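Local structure of polyprenyl synthetase (Nonlabens dokdonensis, 6KD7) at residues 252-257 with 268-273; 234-239 with 285-290; 142-147 with 166-171. The protein probably makes geranylgeranyl pyrophosphate, as a magnesium-dependent prenyltransferase of the FPP/GGPP synthase family. One frame throughout, in Å; residues are numbered along the deposited sequence.

How the contacts relate
Contact 3 lies nearest the metal site. The side chain of Lys-168 comes within about 4 Å of a bound magnesium ion. Contacts 1 and 2 are further off: the side chains of Phe-255 and Tyr-236 lie about 13 Å and about 11 Å from a magnesium ion. These two contacts adjoin each other, with centres about 17 Å apart. Phe-255 CG of contact 1 packs 3.4 Å from Tyr-238 CE2 of contact 2, and their rings stack. Along the chain, contact 1 is nested in the loop that contact 2 closes. Contact 3 closes before either begins. Its centre is about 18 Å from that of contact 2 and about 26 Å from that of contact 1, and it touches neither.

Contact 1: 252-257 with 268-273; sequences KEWFAL and DEKKET
Trp-254 packs against Lys-270 and Thr-273 of helix 264-281. The apolar part comes first. The indole and the lysine chain slide past each other in opposite directions, with Trp-254 CE3 only 3.4 Å from Lys-270 CG. Lys-270 CA makes an off-centre CH-pi contact with the six-membered ring, 4.1 Å from its centroid. Thr-273 CB lies over one face of the indole toward the rim, and Thr-273 CG2 is 3.6 Å from Trp-254 NE1. That nitrogen bonds to Glu-250. Phe-221 of the second subunit meets the same indole edge-to-face.

The polar part belongs to the lysine tip. With CG anti to the backbone N (chi1 178°) and the rest extended, the chain carries NZ to the end of helix 248-254. There Lys-270 NZ makes weak hydrogen bonds to Trp-254 O (3.0 Å) and Leu-257 O (2.9 Å). These two residues bound a type I turn, closed by Leu-257 N on Trp-254 O. Asn-232 OD1 is a further partner of NZ.

The ammonium group thus meets three neutral oxygens, two of them by weak bonds. Trp-254 O ends the helix and Leu-257 O ends the turn; their partial negative charge, with that of Asn-232 OD1, probably steadies this buried group.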
loop_
_atom_site.group_PDB
_atom_site.type_symbol
_atom_site.label_atom_id
_atom_site.label_comp_id
_atom_site.label_asym_id
_atom_site.label_seq_id
_atom_site.Cartn_x
_atom_site.Cartn_y
_atom_site.Cartn_z
ATOM N N LYS A 252 -12.297 -30.723 3.272
ATOM C CA LYS A 252 -12.939 -29.390 3.278
ATOM C C LYS A 252 -12.185 -28.454 4.227
ATOM O O LYS A 252 -12.092 -27.261 3.896
ATOM C CB LYS A 252 -14.416 -29.513 3.601
ATOM C CG LYS A 252 -15.192 -30.279 2.545
ATOM C CD LYS A 252 -16.662 -30.349 2.812
ATOM C CE LYS A 252 -17.326 -31.426 1.990
ATOM N NZ LYS A 252 -18.796 -31.276 2.056
ATOM N N GLU A 253 -11.571 -28.977 5.286
ATOM C CA GLU A 253 -10.883 -28.114 6.277
ATOM C C GLU A 253 -9.556 -27.700 5.674
ATOM O O GLU A 253 -9.220 -26.502 5.765
ATOM C CB GLU A 253 -10.802 -28.788 7.650
ATOM C CG GLU A 253 -12.083 -28.586 8.472
ATOM C CD GLU A 253 -12.248 -29.552 9.639
ATOM O OE1 GLU A 253 -13.317 -29.507 10.311
ATOM O OE2 GLU A 253 -11.307 -30.357 9.874
ATOM N N TRP A 254 -8.856 -28.602 4.989
ATOM C CA TRP A 254 -7.615 -28.180 4.291
ATOM C C TRP A 254 -7.960 -27.107 3.258
ATOM O O TRP A 254 -7.196 -26.172 3.103
ATOM C CB TRP A 254 -6.942 -29.388 3.642
ATOM C CG TRP A 254 -6.105 -30.170 4.602
ATOM C CD1 TRP A 254 -6.382 -31.401 5.112
ATOM C CD2 TRP A 254 -4.864 -29.751 5.210
ATOM N NE1 TRP A 254 -5.379 -31.796 5.958
ATOM C CE2 TRP A 254 -4.443 -30.802 6.049
ATOM C CE3 TRP A 254 -4.082 -28.589 5.147
ATOM C CZ2 TRP A 254 -3.261 -30.743 6.784
ATOM C CZ3 TRP A 254 -2.911 -28.526 5.876
ATOM C CH2 TRP A 254 -2.510 -29.592 6.688
ATOM N N PHE A 255 -9.102 -27.243 2.582
ATOM C CA PHE A 255 -9.484 -26.363 1.441
ATOM C C PHE A 255 -10.038 -25.045 1.977
ATOM O O PHE A 255 -10.358 -24.181 1.160
ATOM C CB PHE A 255 -10.433 -27.082 0.476
ATOM C CG PHE A 255 -9.708 -27.710 -0.695
ATOM C CD1 PHE A 255 -8.733 -28.682 -0.487
ATOM C CD2 PHE A 255 -9.934 -27.278 -2.000
ATOM C CE1 PHE A 255 -8.015 -29.216 -1.553
ATOM C CE2 PHE A 255 -9.207 -27.802 -3.064
ATOM C CZ PHE A 255 -8.245 -28.764 -2.844
ATOM N N ALA A 256 -10.138 -24.901 3.305
ATOM C CA ALA A 256 -10.549 -23.636 3.967
ATOM C C ALA A 256 -9.329 -22.768 4.289
ATOM O O ALA A 256 -9.540 -21.581 4.554
ATOM C CB ALA A 256 -11.356 -23.933 5.217
ATOM N N LEU A 257 -8.106 -23.311 4.289
ATOM C CA LEU A 257 -6.909 -22.487 4.565
ATOM C C LEU A 257 -6.455 -21.794 3.286
ATOM O O LEU A 257 -6.155 -22.493 2.304
ATOM C CB LEU A 257 -5.776 -23.348 5.126
ATOM C CG LEU A 257 -6.139 -24.200 6.327
ATOM C CD1 LEU A 257 -4.933 -24.961 6.784
ATOM C CD2 LEU A 257 -6.712 -23.352 7.460
ATOM N N ASP A 268 3.477 -26.890 1.739
ATOM C CA ASP A 268 4.042 -28.202 1.339
ATOM C C ASP A 268 3.369 -29.310 2.152
ATOM O O ASP A 268 2.999 -30.307 1.553
ATOM C CB ASP A 268 5.560 -28.229 1.502
ATOM C CG ASP A 268 6.268 -27.337 0.505
ATOM O OD1 ASP A 268 5.614 -26.891 -0.429
ATOM O OD2 ASP A 268 7.461 -27.095 0.678
ATOM N N GLU A 269 3.159 -29.119 3.457
ATOM C CA GLU A 269 2.476 -30.185 4.235
ATOM C C GLU A 269 1.039 -30.347 3.741
ATOM O O GLU A 269 0.540 -31.471 3.757
ATOM C CB GLU A 269 2.531 -30.000 5.749
ATOM C CG GLU A 269 1.832 -31.138 6.467
ATOM C CD GLU A 269 1.781 -31.079 7.979
ATOM O OE1 GLU A 269 0.963 -31.795 8.563
ATOM O OE2 GLU A 269 2.554 -30.326 8.555
ATOM N N LYS A 270 0.385 -29.237 3.409
ATOM C CA LYS A 270 -1.003 -29.297 2.896
ATOM C C LYS A 270 -1.007 -30.094 1.587
ATOM O O LYS A 270 -1.851 -30.965 1.444
ATOM C CB LYS A 270 -1.515 -27.880 2.631
ATOM C CG LYS A 270 -2.921 -27.812 2.059
ATOM C CD LYS A 270 -3.407 -26.421 1.768
ATOM C CE LYS A 270 -4.832 -26.398 1.271
ATOM N NZ LYS A 270 -5.315 -25.023 1.055
ATOM N N LYS A 271 -0.048 -29.831 0.705
ATOM C CA LYS A 271 0.011 -30.545 -0.594
ATOM C C LYS A 271 0.243 -32.041 -0.373
ATOM O O LYS A 271 -0.519 -32.821 -0.936
ATOM C CB LYS A 271 1.121 -29.955 -1.461
ATOM C CG LYS A 271 0.910 -28.511 -1.879
ATOM C CD LYS A 271 2.001 -27.986 -2.766
ATOM C CE LYS A 271 1.747 -26.577 -3.244
ATOM N NZ LYS A 271 2.816 -26.115 -4.149
ATOM N N GLU A 272 1.187 -32.409 0.495
ATOM C CA GLU A 272 1.470 -33.850 0.757
ATOM C C GLU A 272 0.245 -34.487 1.385
ATOM O O GLU A 272 -0.185 -35.558 0.919
ATOM C CB GLU A 272 2.765 -34.059 1.550
ATOM C CG GLU A 272 4.019 -33.742 0.731
ATOM C CD GLU A 272 3.994 -34.174 -0.752
ATOM O OE1 GLU A 272 3.531 -35.329 -1.062
ATOM O OE2 GLU A 272 4.397 -33.342 -1.619
ATOM N N THR A 273 -0.397 -33.812 2.331
ATOM C CA THR A 273 -1.525 -34.419 3.070
ATOM C C THR A 273 -2.731 -34.548 2.151
ATOM O O THR A 273 -3.408 -35.629 2.176
ATOM C CB THR A 273 -1.897 -33.595 4.307
ATOM O OG1 THR A 273 -0.700 -33.311 5.032
ATOM C CG2 THR A 273 -2.900 -34.328 5.157
#

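Contact 2: 234-239 with 285-290; sequences KTYLYL and KATLDA
Tyr-236 sets its ring against Thr-287 and Ala-290, where helix 236-241 packs on helix 283-303 in the all-helical trans-prenyl synthase fold. Thr-235 is the N-cap of the short helix, so the tyrosine stands in its first turn. The tyrosine and threonine side chains slide past each other in opposite directions. CG of Tyr-236 is anti to the backbone N (chi1 -166°), and this turns the CD2/CE2 edge of the ring to the facing helix. Thr-287 OG1 lies in the ring plane at that edge, 3.4 Å from Tyr-236 CD2. The carbonyl Ala-286 O also sits near the plane, 3.8 Å from Tyr-236 CE2. Ring C-H groups are slightly positive, so oxygens at the edge are probably well placed. The phenol end rests on a methyl group: Ala-290 CB is 3.5 Å from Tyr-236 OH.

Replacing Tyr-236 with an alanine would probably open a gap beside Ala-290 and leave Thr-287 without its aromatic neighbour. Val-158 and Tyr-161 of helix 158-183 also touch the ring, as does Leu-207 of helix 188-215. Tyr-236 N bonds to Asp-210 OD2, in the family's second aspartate-rich motif (Asp-Asp-x-x-Asp), so the contact probably backs the metal site.

Leu-237 approaches Thr-287 differently, crossing it at about a right angle. Thr-287 OG1 is hydrogen-bonded to Gly-283 O of its own helix, one turn earlier, and Leu-237 CD1 lies 3.5 Å from that same OG1.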
loop_
_atom_site.group_PDB
_atom_site.type_symbol
_atom_site.label_atom_id
_atom_site.label_comp_id
_atom_site.label_asym_id
_atom_site.label_seq_id
_atom_site.Cartn_x
_atom_site.Cartn_y
_atom_site.Cartn_z
ATOM N N LYS A 234 -11.430 -26.282 -6.812
ATOM C CA LYS A 234 -12.257 -27.506 -6.669
ATOM C C LYS A 234 -12.274 -28.226 -8.030
ATOM O O LYS A 234 -13.207 -27.986 -8.831
ATOM C CB LYS A 234 -13.635 -27.067 -6.156
ATOM C CG LYS A 234 -13.653 -26.621 -4.691
ATOM C CD LYS A 234 -15.052 -26.387 -4.136
ATOM C CE LYS A 234 -15.745 -25.184 -4.736
ATOM N NZ LYS A 234 -15.129 -23.936 -4.236
ATOM N N THR A 235 -11.215 -28.973 -8.326
ATOM C CA THR A 235 -11.068 -29.695 -9.611
ATOM C C THR A 235 -11.671 -31.091 -9.475
ATOM O O THR A 235 -12.149 -31.440 -8.386
ATOM C CB THR A 235 -9.616 -29.759 -10.054
ATOM O OG1 THR A 235 -8.909 -30.615 -9.165
ATOM C CG2 THR A 235 -8.950 -28.407 -10.148
ATOM N N TYR A 236 -11.655 -31.860 -10.557
ATOM C CA TYR A 236 -12.326 -33.182 -10.564
ATOM C C TYR A 236 -11.726 -34.041 -9.455
ATOM O O TYR A 236 -12.461 -34.743 -8.790
ATOM C CB TYR A 236 -12.173 -33.843 -11.933
ATOM C CG TYR A 236 -13.081 -35.019 -12.168
ATOM C CD1 TYR A 236 -14.354 -34.846 -12.677
ATOM C CD2 TYR A 236 -12.665 -36.304 -11.888
ATOM C CE1 TYR A 236 -15.196 -35.918 -12.894
ATOM C CE2 TYR A 236 -13.489 -37.390 -12.108
ATOM C CZ TYR A 236 -14.759 -37.196 -12.609
ATOM O OH TYR A 236 -15.566 -38.266 -12.815
ATOM N N LEU A 237 -10.423 -33.906 -9.250
ATOM C CA LEU A 237 -9.684 -34.679 -8.230
ATOM C C LEU A 237 -10.284 -34.380 -6.848
ATOM O O LEU A 237 -10.607 -35.324 -6.150
ATOM C CB LEU A 237 -8.246 -34.171 -8.339
ATOM C CG LEU A 237 -7.132 -35.058 -7.807
ATOM C CD1 LEU A 237 -7.368 -36.508 -8.166
ATOM C CD2 LEU A 237 -5.799 -34.580 -8.339
ATOM N N TYR A 238 -10.496 -33.111 -6.507
ATOM C CA TYR A 238 -11.100 -32.755 -5.196
ATOM C C TYR A 238 -12.577 -33.153 -5.118
ATOM O O TYR A 238 -12.969 -33.744 -4.128
ATOM C CB TYR A 238 -10.961 -31.258 -4.927
ATOM C CG TYR A 238 -11.748 -30.739 -3.752
ATOM C CD1 TYR A 238 -13.037 -30.272 -3.909
ATOM C CD2 TYR A 238 -11.199 -30.698 -2.484
ATOM C CE1 TYR A 238 -13.765 -29.783 -2.841
ATOM C CE2 TYR A 238 -11.912 -30.216 -1.403
ATOM C CZ TYR A 238 -13.201 -29.756 -1.583
ATOM O OH TYR A 238 -13.919 -29.278 -0.537
ATOM N N LEU A 239 -13.336 -32.897 -6.179
ATOM C CA LEU A 239 -14.798 -33.151 -6.184
ATOM C C LEU A 239 -15.086 -34.637 -5.954
ATOM O O LEU A 239 -16.039 -34.932 -5.263
ATOM C CB LEU A 239 -15.388 -32.654 -7.505
ATOM C CG LEU A 239 -15.400 -31.139 -7.689
ATOM C CD1 LEU A 239 -15.921 -30.767 -9.062
ATOM C CD2 LEU A 239 -16.230 -30.468 -6.616
ATOM N N LYS A 285 -8.032 -42.380 -8.335
ATOM C CA LYS A 285 -8.441 -43.471 -9.251
ATOM C C LYS A 285 -9.669 -43.035 -10.051
ATOM O O LYS A 285 -9.698 -43.302 -11.243
ATOM C CB LYS A 285 -8.765 -44.740 -8.460
ATOM C CG LYS A 285 -9.521 -45.802 -9.243
ATOM C CD LYS A 285 -9.886 -47.022 -8.439
ATOM C CE LYS A 285 -10.789 -47.982 -9.187
ATOM N NZ LYS A 285 -10.839 -49.314 -8.539
ATOM N N ALA A 286 -10.619 -42.353 -9.415
ATOM C CA ALA A 286 -11.864 -41.954 -10.097
ATOM C C ALA A 286 -11.519 -40.948 -11.206
ATOM O O ALA A 286 -12.213 -40.972 -12.242
ATOM C CB ALA A 286 -12.893 -41.420 -9.132
ATOM N N THR A 287 -10.439 -40.188 -11.024
ATOM C CA THR A 287 -9.959 -39.192 -12.001
ATOM C C THR A 287 -9.313 -39.930 -13.179
ATOM O O THR A 287 -9.660 -39.632 -14.328
ATOM C CB THR A 287 -9.050 -38.139 -11.350
ATOM O OG1 THR A 287 -9.856 -37.433 -10.404
ATOM C CG2 THR A 287 -8.490 -37.177 -12.370
ATOM N N LEU A 288 -8.426 -40.868 -12.905
ATOM C CA LEU A 288 -7.826 -41.727 -13.956
ATOM C C LEU A 288 -8.939 -42.468 -14.707
ATOM O O LEU A 288 -8.840 -42.539 -15.932
ATOM C CB LEU A 288 -6.856 -42.687 -13.289
ATOM C CG LEU A 288 -5.615 -42.023 -12.713
ATOM C CD1 LEU A 288 -4.743 -43.079 -12.061
ATOM C CD2 LEU A 288 -4.830 -41.259 -13.761
ATOM N N ASP A 289 -9.986 -42.927 -14.027
ATOM C CA ASP A 289 -11.115 -43.616 -14.700
ATOM C C ASP A 289 -11.820 -42.639 -15.650
ATOM O O ASP A 289 -12.151 -43.029 -16.775
ATOM C CB ASP A 289 -12.118 -44.229 -13.714
ATOM C CG ASP A 289 -11.544 -45.422 -12.958
ATOM O OD1 ASP A 289 -10.395 -45.896 -13.309
ATOM O OD2 ASP A 289 -12.190 -45.809 -11.957
ATOM N N ALA A 290 -12.071 -41.414 -15.216
ATOM C CA ALA A 290 -12.803 -40.449 -16.054
ATOM C C ALA A 290 -11.937 -40.103 -17.277
ATOM O O ALA A 290 -12.511 -39.956 -18.363
ATOM C CB ALA A 290 -13.191 -39.243 -15.238
#

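Contact 3: 142-147 with 166-171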
loop_
_atom_site.group_PDB
_atom_site.type_symbol
_atom_site.label_atom_id
_atom_site.label_comp_id
_atom_site.label_asym_id
_atom_site.label_seq_id
_atom_site.Cartn_x
_atom_site.Cartn_y
_atom_site.Cartn_z
ATOM N N GLU A 142 -17.804 -17.737 -21.137
ATOM C CA GLU A 142 -18.757 -18.283 -20.160
ATOM C C GLU A 142 -18.023 -19.270 -19.268
ATOM O O GLU A 142 -18.272 -19.276 -18.064
ATOM C CB GLU A 142 -19.955 -18.948 -20.825
ATOM C CG GLU A 142 -20.790 -17.966 -21.621
ATOM C CD GLU A 142 -22.005 -18.571 -22.324
ATOM O OE1 GLU A 142 -22.167 -19.806 -22.204
ATOM O OE2 GLU A 142 -22.773 -17.799 -22.974
ATOM N N GLY A 143 -17.186 -20.120 -19.841
ATOM C CA GLY A 143 -16.456 -21.089 -19.016
ATOM C C GLY A 143 -15.573 -20.390 -17.977
ATOM O O GLY A 143 -15.491 -20.896 -16.867
ATOM N N GLN A 144 -14.914 -19.297 -18.366
ATOM C CA GLN A 144 -14.053 -18.480 -17.498
ATOM C C GLN A 144 -14.921 -17.971 -16.356
ATOM O O GLN A 144 -14.493 -18.106 -15.170
ATOM C CB GLN A 144 -13.441 -17.273 -18.204
ATOM C CG GLN A 144 -12.254 -17.603 -19.102
ATOM C CD GLN A 144 -11.082 -18.190 -18.339
ATOM O OE1 GLN A 144 -11.007 -18.100 -17.095
ATOM N NE2 GLN A 144 -10.164 -18.806 -19.090
ATOM N N GLN A 145 -16.093 -17.433 -16.678
ATOM C CA GLN A 145 -16.944 -16.845 -15.617
ATOM C C GLN A 145 -17.408 -17.929 -14.662
ATOM O O GLN A 145 -17.446 -17.656 -13.475
ATOM C CB GLN A 145 -18.161 -16.121 -16.154
ATOM C CG GLN A 145 -18.955 -15.405 -15.066
ATOM C CD GLN A 145 -18.135 -14.385 -14.316
ATOM O OE1 GLN A 145 -17.413 -13.579 -14.909
ATOM N NE2 GLN A 145 -18.194 -14.486 -12.997
ATOM N N HIS A 146 -17.773 -19.110 -15.159
ATOM C CA HIS A 146 -18.209 -20.218 -14.286
ATOM C C HIS A 146 -17.055 -20.551 -13.339
ATOM O O HIS A 146 -17.303 -20.797 -12.162
ATOM C CB HIS A 146 -18.622 -21.456 -15.103
ATOM C CG HIS A 146 -19.937 -21.292 -15.784
ATOM N ND1 HIS A 146 -20.120 -21.494 -17.149
ATOM C CD2 HIS A 146 -21.128 -20.930 -15.310
ATOM C CE1 HIS A 146 -21.369 -21.250 -17.469
ATOM N NE2 HIS A 146 -21.994 -20.902 -16.362
ATOM N N ASP A 147 -15.840 -20.640 -13.856
ATOM C CA ASP A 147 -14.680 -21.038 -13.030
ATOM C C ASP A 147 -14.501 -19.982 -11.908
ATOM O O ASP A 147 -14.230 -20.358 -10.763
ATOM C CB ASP A 147 -13.433 -21.165 -13.882
ATOM C CG ASP A 147 -12.348 -22.032 -13.260
ATOM O OD1 ASP A 147 -12.641 -22.889 -12.455
ATOM O OD2 ASP A 147 -11.240 -21.855 -13.624
ATOM N N LYS A 166 -15.680 -28.013 -20.096
ATOM C CA LYS A 166 -16.047 -28.197 -21.516
ATOM C C LYS A 166 -15.981 -26.843 -22.199
ATOM O O LYS A 166 -15.271 -26.724 -23.247
ATOM C CB LYS A 166 -17.434 -28.820 -21.655
ATOM C CG LYS A 166 -17.869 -28.988 -23.108
ATOM C CD LYS A 166 -19.235 -29.601 -23.245
ATOM C CE LYS A 166 -20.163 -28.793 -24.104
ATOM N NZ LYS A 166 -21.554 -29.193 -23.798
ATOM N N LEU A 167 -16.697 -25.859 -21.644
ATOM C CA LEU A 167 -16.726 -24.474 -22.206
ATOM C C LEU A 167 -15.329 -23.846 -22.170
ATOM O O LEU A 167 -14.930 -23.171 -23.137
ATOM C CB LEU A 167 -17.739 -23.639 -21.416
ATOM C CG LEU A 167 -19.190 -24.092 -21.558
ATOM C CD1 LEU A 167 -20.115 -23.391 -20.593
ATOM C CD2 LEU A 167 -19.677 -23.820 -22.965
ATOM N N LYS A 168 -14.589 -24.024 -21.092
ATOM C CA LYS A 168 -13.354 -23.237 -20.893
ATOM C C LYS A 168 -12.196 -23.828 -21.707
ATOM O O LYS A 168 -11.315 -23.042 -22.098
ATOM C CB LYS A 168 -12.975 -23.209 -19.409
ATOM C CG LYS A 168 -11.934 -22.169 -19.012
ATOM C CD LYS A 168 -11.237 -22.587 -17.747
ATOM C CE LYS A 168 -11.117 -21.479 -16.727
ATOM N NZ LYS A 168 -9.750 -21.379 -16.153
ATOM N N THR A 169 -12.138 -25.152 -21.825
ATOM C CA THR A 169 -10.962 -25.783 -22.470
ATOM C C THR A 169 -11.280 -26.750 -23.621
ATOM O O THR A 169 -10.372 -27.027 -24.351
ATOM C CB THR A 169 -10.152 -26.555 -21.424
ATOM O OG1 THR A 169 -10.898 -27.714 -21.100
ATOM C CG2 THR A 169 -9.902 -25.782 -20.152
ATOM N N SER A 170 -12.500 -27.252 -23.749
ATOM C CA SER A 170 -12.781 -28.298 -24.765
ATOM C C SER A 170 -13.448 -27.774 -26.036
ATOM O O SER A 170 -13.078 -28.229 -27.093
ATOM C CB SER A 170 -13.585 -29.388 -24.160
ATOM O OG SER A 170 -12.902 -29.952 -23.063
ATOM N N VAL A 171 -14.381 -26.841 -25.927
ATOM C CA VAL A 171 -15.090 -26.366 -27.158
ATOM C C VAL A 171 -14.083 -25.872 -28.195
ATOM O O VAL A 171 -14.368 -26.008 -29.372
ATOM C CB VAL A 171 -16.189 -25.323 -26.880
ATOM C CG1 VAL A 171 -17.303 -25.933 -26.067
ATOM C CG2 VAL A 171 -15.653 -24.075 -26.216
#
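Lys-168 passes close by Gly-143 and runs out between Gln-144 and Asp-147. Its CB lies 4.1 Å from Gly-143 CA. CG is anti to the backbone N (chi1 -166°), and this leads the chain across helix 123-150 toward the amide of Gln-144. Lys-168 CG meets that amide 3.8 Å from Gln-144 NE2. CD passes it without close touch. The chain bends at chi3 and chi4, and Lys-168 CE settles between two oxygens, 3.4 Å from Gln-144 OE1 and closer still to Asp-147 OD2. At the tip, Lys-168 NZ forms a salt bridge with Asp-147 OD2 at 3.0 Å, though as a hydrogen bond it is weak. The side chain lies about 4 Å from a bound magnesium ion, consistent with a place at the active site. Both Gln-144 and Asp-147 cross the lysine at about a right angle.

The backbones come very near here: Gly-143 CA and Lys-168 CA are 4.2 Å apart. A CB on Gly-143 would clash with the backbone of Leu-167 and Lys-168. Leu-167 CB rests 3.7 Å from Gly-143 CA, while its CD1 reaches the edge of the His-146 ring. Gly-143 and Gln-144 meet Lys-168, which with Thr-169 forms a Lys-Thr pair; both pairs resemble motifs known in trans-prenyl synthases.

Residues 166-170 form a wider pi-type turn, in which Ser-170 N and Val-171 N both bond to Lys-166 O. The segment axes approach to 7.6 Å with 135° between their directions. Helix 188-215 packs on Lys-166, Thr-169, Ser-170 and Val-171. Glu-142 instead faces the third subunit, where its OE2 bonds to Tyr-28 OH of that chain.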